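Side-chain contact in SAM-dependent methyltransferase (Thiobacillus denitrificans, PDB 5EPE), which binds S-adenosyl-L-homocysteine and probably transfers a methyl group from S-adenosylmethionine to an acceptor: residues E23-L28 / C52-D57. Residues are numbered along the deposited sequence; the frame is centred on the assembly and turned at random.
Sequences EKLATL and CTWARD
Two helices on one side of the Rossmann-like methyltransferase sheet, helix 22-31 ahead of strand 39-43 and helix 49-58 just after it, are joined by the indole of Trp54, which reaches across to Leu25 and Leu28. The segment axes come no nearer than 10.2 Å and cross at -55°, and the indole spans much of the space between them. With CG anti to its own carbonyl carbon (chi1 -66°), Trp54 turns the edge of its ring to helix 22-31. Its NE1 donates to the backbone O of Leu25 over 3.0 Å, with an N-H...O angle of 158°. The oxygen lies almost in the indole plane, whereas NE1 stands above the carbonyl plane of Leu25, well away from a lone-pair direction. Farther along the same edge, Leu28 CD2 packs in the ring plane, 3.6 Å from CZ2 of Trp54. Replacing the tryptophan with an alanine would probably leave the Leu25 carbonyl without this side-chain donor and open a gap beside Leu28. Leu34 and Ile60 also touch the indole. Next to it, Leu25 CD2 comes within 3.9 Å of Thr53 OG1, a van der Waals touch; the hydroxyl is hydrogen-bonded to Glu49 O in its own helix. Leu25 also packs on Glu49 and Met50, and its side chain is about 7 Å from the bound S-adenosyl-L-homocysteine. All four touching residues are buried, and the pairing joins the helix before the first strand to the helix after it, a layout characteristic of class I, Rossmann-like methyltransferases.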
ATOM      1  N   GLU A  23      27.985   3.357 -29.364  1.00 26.15           N
ATOM      2  CA  GLU A  23      27.503   2.024 -29.681  1.00 26.51           C
ATOM      3  C   GLU A  23      26.015   2.094 -30.049  1.00 23.12           C
ATOM      4  O   GLU A  23      25.558   1.463 -30.988  1.00 21.88           O
ATOM      5  CB  GLU A  23      27.758   1.085 -28.504  1.00 29.76           C
ATOM      6  CG  GLU A  23      29.257   0.875 -28.112  1.00 34.91           C
ATOM      7  CD  GLU A  23      30.035   2.070 -27.424  1.00 38.14           C
ATOM      8  OE1 GLU A  23      29.506   3.095 -26.963  1.00 36.97           O
ATOM      9  OE2 GLU A  23      31.282   1.988 -27.329  1.00 48.37           O
ATOM     10  N   LYS A  24      25.248   2.912 -29.337  1.00 21.26           N
ATOM     11  CA  LYS A  24      23.838   3.123 -29.706  1.00 20.90           C
ATOM     12  C   LYS A  24      23.632   3.773 -31.051  1.00 20.74           C
ATOM     13  O   LYS A  24      22.754   3.386 -31.823  1.00 19.50           O
ATOM     14  CB  LYS A  24      23.118   3.894 -28.643  1.00 21.49           C
ATOM     15  CG  LYS A  24      22.820   2.948 -27.498  1.00 23.55           C
ATOM     16  CD  LYS A  24      22.072   3.532 -26.376  1.00 24.01           C
ATOM     17  CE  LYS A  24      21.991   2.550 -25.197  1.00 24.04           C
ATOM     18  NZ  LYS A  24      20.993   1.523 -25.474  1.00 23.19           N
ATOM     19  N   LEU A  25      24.429   4.780 -31.339  1.00 21.62           N
ATOM     20  CA  LEU A  25      24.385   5.412 -32.630  1.00 22.91           C
ATOM     21  C   LEU A  25      24.704   4.436 -33.792  1.00 23.19           C
ATOM     22  O   LEU A  25      24.045   4.488 -34.837  1.00 24.14           O
ATOM     23  CB  LEU A  25      25.366   6.583 -32.626  1.00 24.89           C
ATOM     24  CG  LEU A  25      25.162   7.652 -33.663  1.00 27.27           C
ATOM     25  CD1 LEU A  25      23.758   8.312 -33.691  1.00 26.37           C
ATOM     26  CD2 LEU A  25      26.286   8.707 -33.491  1.00 28.45           C
ATOM     27  N   ALA A  26      25.679   3.539 -33.606  1.00 22.97           N
ATOM     28  CA  ALA A  26      25.997   2.549 -34.621  1.00 23.80           C
ATOM     29  C   ALA A  26      24.862   1.508 -34.717  1.00 23.22           C
ATOM     30  O   ALA A  26      24.528   1.043 -35.780  1.00 23.55           O
ATOM     31  CB  ALA A  26      27.323   1.866 -34.327  1.00 25.31           C
ATOM     32  N   THR A  27      24.286   1.123 -33.590  1.00 22.32           N
ATOM     33  CA  THR A  27      23.161   0.194 -33.607  1.00 22.05           C
ATOM     34  C   THR A  27      22.023   0.761 -34.438  1.00 21.28           C
ATOM     35  O   THR A  27      21.362   0.032 -35.214  1.00 20.59           O
ATOM     36  CB  THR A  27      22.731  -0.096 -32.154  1.00 21.98           C
ATOM     37  OG1 THR A  27      23.831  -0.794 -31.560  1.00 22.78           O
ATOM     38  CG2 THR A  27      21.457  -0.907 -32.073  1.00 22.02           C
ATOM     39  N   LEU A  28      21.781   2.064 -34.255  1.00 20.57           N
ATOM     40  CA  LEU A  28      20.718   2.725 -34.960  1.00 20.15           C
ATOM     41  C   LEU A  28      20.999   2.702 -36.478  1.00 21.07           C
ATOM     42  O   LEU A  28      20.085   2.413 -37.245  1.00 20.42           O
ATOM     43  CB  LEU A  28      20.500   4.153 -34.471  1.00 19.82           C
ATOM     44  CG  LEU A  28      19.451   4.990 -35.218  1.00 20.04           C
ATOM     45  CD1 LEU A  28      18.043   4.424 -35.128  1.00 20.94           C
ATOM     46  CD2 LEU A  28      19.505   6.401 -34.684  1.00 20.28           C
ATOM     47  N   CYS A  52      28.506  11.715 -39.896  1.00 25.53           N
ATOM     48  CA  CYS A  52      29.880  11.320 -40.172  1.00 26.57           C
ATOM     49  C   CYS A  52      30.081   9.800 -40.011  1.00 26.96           C
ATOM     50  O   CYS A  52      30.719   9.177 -40.868  1.00 27.04           O
ATOM     51  CB  CYS A  52      30.881  12.062 -39.304  1.00 27.30           C
ATOM     52  SG  CYS A  52      30.938  13.815 -39.740  1.00 29.08           S
ATOM     53  N   THR A  53      29.577   9.227 -38.930  1.00 24.82           N
ATOM     54  CA  THR A  53      29.797   7.804 -38.659  1.00 25.41           C
ATOM     55  C   THR A  53      29.028   6.895 -39.602  1.00 25.53           C
ATOM     56  O   THR A  53      29.561   5.868 -40.020  1.00 26.03           O
ATOM     57  CB  THR A  53      29.501   7.422 -37.209  1.00 24.92           C
ATOM     58  OG1 THR A  53      28.155   7.794 -36.845  1.00 24.54           O
ATOM     59  CG2 THR A  53      30.498   8.088 -36.259  1.00 25.09           C
ATOM     60  N   TRP A  54      27.788   7.286 -39.962  1.00 24.73           N
ATOM     61  CA  TRP A  54      27.013   6.540 -40.968  1.00 25.45           C
ATOM     62  C   TRP A  54      27.607   6.672 -42.372  1.00 26.81           C
ATOM     63  O   TRP A  54      27.558   5.732 -43.154  1.00 28.12           O
ATOM     64  CB  TRP A  54      25.541   6.958 -40.943  1.00 25.10           C
ATOM     65  CG  TRP A  54      24.828   6.571 -39.627  1.00 24.33           C
ATOM     66  CD1 TRP A  54      25.363   5.936 -38.530  1.00 25.28           C
ATOM     67  CD2 TRP A  54      23.495   6.885 -39.285  1.00 23.97           C
ATOM     68  NE1 TRP A  54      24.412   5.820 -37.519  1.00 24.22           N
ATOM     69  CE2 TRP A  54      23.262   6.404 -37.961  1.00 23.81           C
ATOM     70  CE3 TRP A  54      22.458   7.531 -39.954  1.00 23.88           C
ATOM     71  CZ2 TRP A  54      22.015   6.535 -37.329  1.00 23.41           C
ATOM     72  CZ3 TRP A  54      21.226   7.652 -39.319  1.00 23.58           C
ATOM     73  CH2 TRP A  54      21.020   7.146 -38.035  1.00 23.35           C
ATOM     74  N   ALA A  55      28.191   7.812 -42.688  1.00 26.60           N
ATOM     75  CA  ALA A  55      28.906   7.934 -43.961  1.00 28.58           C
ATOM     76  C   ALA A  55      30.069   6.893 -44.039  1.00 29.93           C
ATOM     77  O   ALA A  55      30.205   6.166 -45.030  1.00 31.02           O
ATOM     78  CB  ALA A  55      29.422   9.361 -44.122  1.00 28.11           C
ATOM     79  N   ARG A  56      30.857   6.838 -42.966  1.00 30.16           N
ATOM     80  CA  ARG A  56      32.003   5.951 -42.821  1.00 32.45           C
ATOM     81  C   ARG A  56      31.548   4.502 -42.839  1.00 32.68           C
ATOM     82  O   ARG A  56      32.159   3.671 -43.479  1.00 33.63           O
ATOM     83  CB  ARG A  56      32.678   6.208 -41.469  1.00 32.33           C
ATOM     84  CG  ARG A  56      33.946   5.385 -41.213  1.00 34.67           C
ATOM     85  CD  ARG A  56      34.432   5.565 -39.785  1.00 34.35           C
ATOM     86  NE  ARG A  56      33.433   5.019 -38.849  1.00 33.56           N
ATOM     87  CZ  ARG A  56      33.334   5.328 -37.556  1.00 34.55           C
ATOM     88  NH1 ARG A  56      34.192   6.171 -36.999  1.00 35.26           N
ATOM     89  NH2 ARG A  56      32.359   4.802 -36.807  1.00 33.26           N
ATOM     90  N   ASP A  57      30.509   4.195 -42.094  1.00 30.69           N
ATOM     91  CA  ASP A  57      30.163   2.796 -41.884  1.00 32.09           C
ATOM     92  C   ASP A  57      29.175   2.228 -42.920  1.00 32.61           C
ATOM     93  O   ASP A  57      29.174   1.020 -43.160  1.00 34.51           O
ATOM     94  CB  ASP A  57      29.621   2.619 -40.457  1.00 30.91           C
ATOM     95  CG  ASP A  57      30.690   2.821 -39.406  1.00 31.32           C
ATOM     96  OD1 ASP A  57      31.893   2.700 -39.755  1.00 33.20           O
ATOM     97  OD2 ASP A  57      30.374   3.102 -38.231  1.00 30.28           O
TER